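Local coordinates for uncharacterized protein (Silicibacter pomeroyi DSS-3, PDB 2QTP) that is of unknown function but has a variant of the Bacillus chorismate mutase fold and may play a part in amino-acid metabolism, at residues A[8-13]-A[63-68]; A[32-37]-A[56-61]; A[152-157]-A[162-167]. All coordinates share one frame; numbering follows the deposited sequence.

Contact 1: A[8-13]-A[63-68]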
# COMPACT_ATOMS: atom_id res chain seq x y z
N ILE A 8 -4.89 -0.46 10.63
CA ILE A 8 -4.28 -1.36 9.66
C ILE A 8 -5.43 -2.12 9.01
O ILE A 8 -6.37 -2.50 9.68
CB ILE A 8 -3.30 -2.39 10.28
CG1 ILE A 8 -2.04 -1.72 10.79
CG2 ILE A 8 -2.87 -3.45 9.23
CD1 ILE A 8 -1.13 -2.69 11.48
N ALA A 9 -5.37 -2.33 7.71
CA ALA A 9 -6.43 -3.04 7.02
C ALA A 9 -5.80 -4.00 6.02
O ALA A 9 -4.78 -3.66 5.40
CB ALA A 9 -7.35 -2.06 6.32
N VAL A 10 -6.40 -5.18 5.87
CA VAL A 10 -5.92 -6.19 4.91
C VAL A 10 -7.10 -6.62 4.03
O VAL A 10 -8.20 -6.88 4.53
CB VAL A 10 -5.24 -7.39 5.63
CG1 VAL A 10 -4.74 -8.42 4.63
CG2 VAL A 10 -4.08 -6.89 6.52
N PHE A 11 -6.88 -6.63 2.72
CA PHE A 11 -7.91 -6.98 1.70
C PHE A 11 -7.37 -8.14 0.88
O PHE A 11 -6.24 -8.07 0.40
CB PHE A 11 -8.18 -5.83 0.70
CG PHE A 11 -8.42 -4.46 1.34
CD1 PHE A 11 -7.44 -3.81 2.06
CD2 PHE A 11 -9.63 -3.80 1.14
CE1 PHE A 11 -7.68 -2.54 2.62
CE2 PHE A 11 -9.88 -2.52 1.68
CZ PHE A 11 -8.91 -1.90 2.42
N ILE A 12 -8.15 -9.22 0.76
CA ILE A 12 -7.77 -10.33 -0.10
C ILE A 12 -8.90 -10.56 -1.11
O ILE A 12 -10.09 -10.52 -0.76
CB ILE A 12 -7.62 -11.65 0.66
CG1 ILE A 12 -6.76 -11.50 1.90
CG2 ILE A 12 -7.01 -12.72 -0.25
CD1 ILE A 12 -6.49 -12.83 2.58
N GLU A 13 -8.53 -10.90 -2.33
CA GLU A 13 -9.50 -11.15 -3.36
C GLU A 13 -9.13 -12.42 -4.12
O GLU A 13 -8.00 -12.54 -4.60
CB GLU A 13 -9.54 -9.89 -4.22
CG GLU A 13 -10.28 -9.93 -5.52
CD GLU A 13 -9.82 -8.77 -6.41
OE1 GLU A 13 -9.86 -7.60 -5.92
OE2 GLU A 13 -9.37 -9.06 -7.56
N GLY A 63 4.19 -5.89 4.09
CA GLY A 63 4.56 -7.04 3.24
C GLY A 63 4.33 -8.38 3.95
O GLY A 63 3.89 -9.33 3.34
N GLU A 64 4.64 -8.43 5.24
CA GLU A 64 4.43 -9.60 6.08
C GLU A 64 2.94 -9.87 6.27
O GLU A 64 2.52 -11.02 6.25
CB GLU A 64 5.12 -9.42 7.44
CG GLU A 64 4.74 -10.48 8.52
CD GLU A 64 5.27 -11.89 8.22
OE1 GLU A 64 6.33 -12.01 7.56
OE2 GLU A 64 4.65 -12.89 8.67
N ARG A 65 2.14 -8.82 6.47
CA ARG A 65 0.68 -9.00 6.59
C ARG A 65 0.10 -9.60 5.32
O ARG A 65 -0.76 -10.48 5.38
CB ARG A 65 -0.05 -7.70 6.95
CG ARG A 65 0.32 -7.10 8.30
CD ARG A 65 0.04 -8.02 9.51
NE ARG A 65 -1.39 -8.31 9.60
CZ ARG A 65 -2.27 -7.63 10.34
NH1 ARG A 65 -1.90 -6.61 11.13
NH2 ARG A 65 -3.55 -8.00 10.29
N CYS A 66 0.60 -9.16 4.17
CA CYS A 66 0.17 -9.72 2.87
C CYS A 66 0.40 -11.21 2.76
O CYS A 66 -0.52 -11.95 2.41
CB CYS A 66 0.88 -9.02 1.71
SG CYS A 66 0.16 -7.47 1.25
N VAL A 67 1.62 -11.66 3.04
CA VAL A 67 1.96 -13.08 2.95
C VAL A 67 1.23 -13.91 4.03
O VAL A 67 0.80 -15.01 3.75
CB VAL A 67 3.52 -13.34 2.94
CG1 VAL A 67 4.15 -12.59 1.77
CG2 VAL A 67 4.18 -12.93 4.26
N GLN A 68 1.09 -13.38 5.23
CA GLN A 68 0.28 -14.05 6.24
C GLN A 68 -1.17 -14.18 5.80
O GLN A 68 -1.77 -15.21 6.02
CB GLN A 68 0.31 -13.32 7.58
CG GLN A 68 1.60 -13.53 8.34
CD GLN A 68 1.68 -12.66 9.60
OE1 GLN A 68 1.16 -11.54 9.65
NE2 GLN A 68 2.35 -13.18 10.62
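Ile-8 and Val-10 on an outer strand meet Arg-65 on a helix in a surface contact, one where the sheet of this variant of the Bacillus chorismate mutase fold is covered by helix 49-70. The arrangement is that of a helix packed on one face of a mixed sheet, seen near its margin. Strand 5-15 pairs with strand 21-37 as one arm of an antiparallel hairpin, and Ala-9 and Phe-11 hydrogen-bond through their backbones to Val-33 and Val-31. The backbones of strand and helix come closest at Val-10 and Cys-66, whose CA atoms are 7.3 Å apart. Within 63-68, Arg-65 is the one helix residue that comes within 4.5 Å of Ile-8 and Val-10.

Arg-65 shows how a charged, flat group can lie against aliphatic methyls. No hydrogen bond or salt bridge joins the two segments, and the contact is van der Waals in kind. Successive bends at chi2 (-60°) and chi3 (-62°) fold the arginine chain over the strand, where it crosses both aliphatic side chains at about a right angle. The CG2 methyl of Val-10 lies over one face of the guanidinium, 4.0 Å from NH2 of Arg-65. Ile-8 approaches the same group obliquely, with its CG2 3.8 Å from Arg-65 NH1. That branch of Ile-8 stands opposite the backbone N, while the longer branch sends CD1 to within 4.0 Å of Arg-65 NH1, and both methyls approach this nitrogen from the same side. Further along the helix, Ala-69 takes over as neighbour of Val-10, and Ile-12 reaches Ala-69 and Leu-70. The root of the arginine takes part as well: Val-10 CG2 also touches Arg-65 CB, at 4.1 Å.

Contact 2: A[32-37]-A[56-61]; sequences AVAVIE and AELGAL
Leu-58 drops from the helix between Ala-34 and Ile-36 of the strand beneath, and its side chain can be followed atom by atom. CB leaves the helix in the direction of the strand without itself touching segment 32-37. With chi1 at -81°, CG stands opposite the carbonyl carbon of Leu-58, and the chain forks there. The CD2 branch descends on the small side chain of Ala-34, Leu-58 CD2 lying 3.8 Å from Ala-34 CB. The other branch, extended away from CA by a chi2 of 180°, meets Ile-36 tip to tip, with Leu-58 CD1 4.1 Å from Ile-36 CG2.

All three residues are buried and the contact is wholly apolar, as expected where the helix of a beta-alpha-beta crossover lies on its sheet. Here strand 21-37 leads through helix 49-70 to strand 79-86, which runs parallel to it, and strand 162-171 lies between the two. The alanine leaves room for helical side chains to settle on the strand: Leu-62, one residue past the hexapeptide, also rests on Ala-34. Ile-36 in turn packs against Ile-163 of the neighbouring strand and Ile-5 of the outer one.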
# COMPACT_ATOMS: atom_id res chain seq x y z
N ALA A 32 -2.15 -4.88 2.06
CA ALA A 32 -2.16 -4.45 3.47
C ALA A 32 -1.92 -2.93 3.47
O ALA A 32 -1.04 -2.43 2.74
CB ALA A 32 -1.07 -5.21 4.29
N VAL A 33 -2.72 -2.22 4.26
CA VAL A 33 -2.73 -0.76 4.32
C VAL A 33 -2.58 -0.28 5.77
O VAL A 33 -3.17 -0.88 6.70
CB VAL A 33 -4.08 -0.20 3.76
CG1 VAL A 33 -4.10 1.28 3.82
CG2 VAL A 33 -4.26 -0.68 2.35
N ALA A 34 -1.76 0.76 5.97
CA ALA A 34 -1.58 1.41 7.29
C ALA A 34 -1.90 2.87 7.15
O ALA A 34 -1.57 3.50 6.14
CB ALA A 34 -0.17 1.23 7.85
N VAL A 35 -2.60 3.39 8.15
CA VAL A 35 -2.90 4.82 8.24
C VAL A 35 -2.05 5.37 9.38
O VAL A 35 -2.18 4.96 10.53
CB VAL A 35 -4.40 5.09 8.48
CG1 VAL A 35 -4.69 6.60 8.55
CG2 VAL A 35 -5.25 4.38 7.38
N ILE A 36 -1.16 6.30 9.04
CA ILE A 36 -0.29 6.90 10.04
C ILE A 36 -0.42 8.41 10.06
O ILE A 36 -0.84 8.98 9.09
CB ILE A 36 1.20 6.55 9.79
CG1 ILE A 36 1.64 7.05 8.41
CG2 ILE A 36 1.43 5.05 9.92
CD1 ILE A 36 3.12 7.25 8.25
N GLU A 37 -0.03 9.03 11.16
CA GLU A 37 0.07 10.48 11.26
C GLU A 37 1.29 10.93 10.47
O GLU A 37 2.35 10.31 10.55
CB GLU A 37 0.18 10.91 12.73
CG GLU A 37 0.33 12.43 12.93
CD GLU A 37 0.52 12.84 14.41
OE1 GLU A 37 -0.43 12.66 15.20
OE2 GLU A 37 1.63 13.33 14.75
N ALA A 56 10.42 2.31 5.76
CA ALA A 56 11.16 1.04 5.83
C ALA A 56 10.46 0.01 6.73
O ALA A 56 10.29 -1.13 6.34
CB ALA A 56 12.61 1.27 6.27
N GLU A 57 10.06 0.44 7.92
CA GLU A 57 9.38 -0.43 8.87
C GLU A 57 7.98 -0.81 8.41
O GLU A 57 7.56 -1.94 8.59
CB GLU A 57 9.32 0.26 10.23
CG GLU A 57 10.69 0.44 10.89
CD GLU A 57 10.67 1.43 12.04
OE1 GLU A 57 9.85 2.38 12.02
OE2 GLU A 57 11.50 1.26 12.95
N LEU A 58 7.27 0.13 7.79
CA LEU A 58 5.93 -0.14 7.28
C LEU A 58 5.95 -1.13 6.13
O LEU A 58 5.12 -2.03 6.09
CB LEU A 58 5.19 1.12 6.85
CG LEU A 58 4.55 1.91 7.97
CD1 LEU A 58 3.90 3.11 7.31
CD2 LEU A 58 3.56 1.09 8.77
N GLY A 59 6.88 -0.98 5.21
CA GLY A 59 6.95 -1.91 4.09
C GLY A 59 7.13 -3.35 4.52
O GLY A 59 6.49 -4.28 4.00
N ALA A 60 8.02 -3.53 5.49
CA ALA A 60 8.26 -4.83 6.08
C ALA A 60 6.99 -5.33 6.77
O ALA A 60 6.60 -6.47 6.59
CB ALA A 60 9.43 -4.74 7.08
N LEU A 61 6.37 -4.48 7.57
CA LEU A 61 5.18 -4.84 8.31
C LEU A 61 4.02 -5.24 7.38
O LEU A 61 3.40 -6.29 7.56
CB LEU A 61 4.74 -3.68 9.22
CG LEU A 61 3.35 -3.85 9.88
CD1 LEU A 61 3.36 -4.99 10.89
CD2 LEU A 61 2.96 -2.57 10.55

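Contact 3: A[152-157]-A[162-167]; sequences VRLNDA and EIMVAV
Met-164, a selenomethionine, is the main apolar bridge between the loop at 152-157 and the strand at 162-167. Its chain runs extended from the strand through chi2 and then bends at chi3 (70°), which turns the terminal methyl toward Val-152. Met-164 CE thereby lies 4.3 Å from Val-152 CG2, and the same valine methyl also meets Ala-166 CB, at 4.4 Å. Leu-154 crosses the selenomethionine obliquely, its CD1 4.0 Å from Met-164 SE. Around this cluster Val-31, Val-33 and Val-35 of strand 21-37 and Leu-131 complete the apolar layer.

Backbone structure brings these residues into place. The chain leaves strand 148-152 and makes a type I beta turn from Leu-154 to Ala-157. This loop lies on the sheet face opposite helix 49-70, and the chain then re-enters the sheet as strand 162-171. Within the turn Ala-157 N donates a hydrogen bond to Leu-154 O (3.3 Å). No hydrogen bond connects the two segments directly, and Ala-157 O merely packs near Met-164 SE.

Polar groups gather at the turn end of the contact. The extended chain of Glu-162 brings OE1 to 4.1 Å from Ala-157 CB, a van der Waals approach, while the same oxygen accepts a hydrogen bond from Arg-159 N. Asp-156 OD1 and Glu-162 OE1 are 6.6 Å apart, and their like charges are probably moderated by Arg-6, which salt-bridges Glu-162 OE2 through NE and Asp-156 OD2 through NH1. Lys-7 forms a further salt bridge with Asp-156 OD1.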
# COMPACT_ATOMS: atom_id res chain seq x y z
N VAL A 152 -7.67 0.09 -3.26
CA VAL A 152 -7.95 0.08 -1.84
C VAL A 152 -8.54 1.42 -1.44
O VAL A 152 -8.27 2.45 -2.07
CB VAL A 152 -6.68 -0.18 -0.96
CG1 VAL A 152 -6.00 -1.44 -1.37
CG2 VAL A 152 -5.68 0.95 -1.05
N ARG A 153 -9.39 1.39 -0.42
CA ARG A 153 -9.85 2.61 0.21
C ARG A 153 -10.23 2.36 1.63
O ARG A 153 -10.45 1.24 2.00
CB ARG A 153 -10.98 3.28 -0.54
CG ARG A 153 -12.26 2.58 -0.56
CD ARG A 153 -13.40 3.61 -0.80
NE ARG A 153 -14.45 3.17 0.06
CZ ARG A 153 -15.21 3.93 0.81
NH1 ARG A 153 -15.17 5.24 0.82
NH2 ARG A 153 -16.09 3.30 1.55
N LEU A 154 -10.24 3.41 2.43
CA LEU A 154 -10.78 3.33 3.78
C LEU A 154 -11.69 4.56 3.91
O LEU A 154 -11.26 5.68 3.55
CB LEU A 154 -9.66 3.36 4.81
CG LEU A 154 -8.77 2.12 4.90
CD1 LEU A 154 -7.53 2.42 5.79
CD2 LEU A 154 -9.57 0.92 5.41
N ASN A 155 -12.90 4.35 4.43
CA ASN A 155 -13.90 5.39 4.52
C ASN A 155 -13.41 6.64 5.24
O ASN A 155 -13.80 7.74 4.89
CB ASN A 155 -15.22 4.88 5.16
CG ASN A 155 -15.11 4.70 6.68
OD1 ASN A 155 -14.23 3.98 7.17
ND2 ASN A 155 -15.99 5.39 7.44
N ASP A 156 -12.50 6.48 6.20
CA ASP A 156 -12.12 7.60 7.04
C ASP A 156 -10.65 7.98 6.94
O ASP A 156 -10.12 8.64 7.82
CB ASP A 156 -12.45 7.22 8.48
CG ASP A 156 -11.61 6.04 9.00
OD1 ASP A 156 -11.03 5.24 8.21
OD2 ASP A 156 -11.55 5.88 10.22
N ALA A 157 -9.98 7.59 5.87
CA ALA A 157 -8.57 7.82 5.77
C ALA A 157 -8.20 8.03 4.31
O ALA A 157 -8.92 7.57 3.41
CB ALA A 157 -7.79 6.64 6.39
N GLU A 162 -2.64 12.89 7.74
CA GLU A 162 -2.22 11.50 7.68
C GLU A 162 -1.62 11.11 6.34
O GLU A 162 -1.70 11.85 5.36
CB GLU A 162 -3.43 10.60 7.95
CG GLU A 162 -4.08 10.81 9.33
CD GLU A 162 -5.23 9.85 9.61
OE1 GLU A 162 -6.05 9.54 8.69
OE2 GLU A 162 -5.31 9.39 10.76
N ILE A 163 -1.05 9.90 6.33
CA ILE A 163 -0.62 9.17 5.11
C ILE A 163 -1.20 7.73 5.15
O ILE A 163 -1.18 7.09 6.21
CB ILE A 163 0.91 9.09 4.93
CG1 ILE A 163 1.55 10.47 5.02
CG2 ILE A 163 1.32 8.49 3.57
CD1 ILE A 163 3.06 10.46 4.82
N MSE A 164 -1.77 7.29 4.02
CA MSE A 164 -2.29 5.93 3.86
C MSE A 164 -1.28 5.21 2.95
O MSE A 164 -1.06 5.61 1.81
CB MSE A 164 -3.71 5.93 3.26
CG MSE A 164 -4.38 4.62 3.28
SE MSE A 164 -6.16 4.54 2.65
CE MSE A 164 -5.86 4.85 0.70
N VAL A 165 -0.61 4.21 3.49
CA VAL A 165 0.44 3.49 2.77
C VAL A 165 -0.04 2.04 2.51
O VAL A 165 -0.58 1.44 3.39
CB VAL A 165 1.71 3.45 3.66
CG1 VAL A 165 2.88 2.82 2.90
CG2 VAL A 165 2.02 4.88 4.17
N ALA A 166 0.21 1.51 1.32
CA ALA A 166 -0.21 0.18 0.93
C ALA A 166 0.91 -0.63 0.28
O ALA A 166 1.74 -0.11 -0.48
CB ALA A 166 -1.43 0.28 -0.05
N VAL A 167 0.92 -1.93 0.59
CA VAL A 167 1.77 -2.93 -0.07
C VAL A 167 0.86 -4.07 -0.57
O VAL A 167 -0.02 -4.55 0.17
CB VAL A 167 2.84 -3.48 0.89
CG1 VAL A 167 3.55 -4.69 0.28
CG2 VAL A 167 3.85 -2.33 1.31

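How the contacts relate
The three contacts share one mixed sheet and sample both of its faces. Contacts 1 and 2, with centres about 11 Å apart, use successive portions of helix 49-70, and contact 2 is nested within the chain loop that contact 1 closes. Their strands are neighbours, joined by a probable hydrogen bond from Val-33 N to Ala-9 O (2.8 Å). Contact 3 lies later in the chain and covers the other face, its centre about 10 Å from that of contact 2. Strands 32-37 and 162-167 are probably hydrogen-bonded as well, Ala-34 O and Val-165 N being 2.9 Å apart. The function is not established, so none of the three can be assigned to an active site.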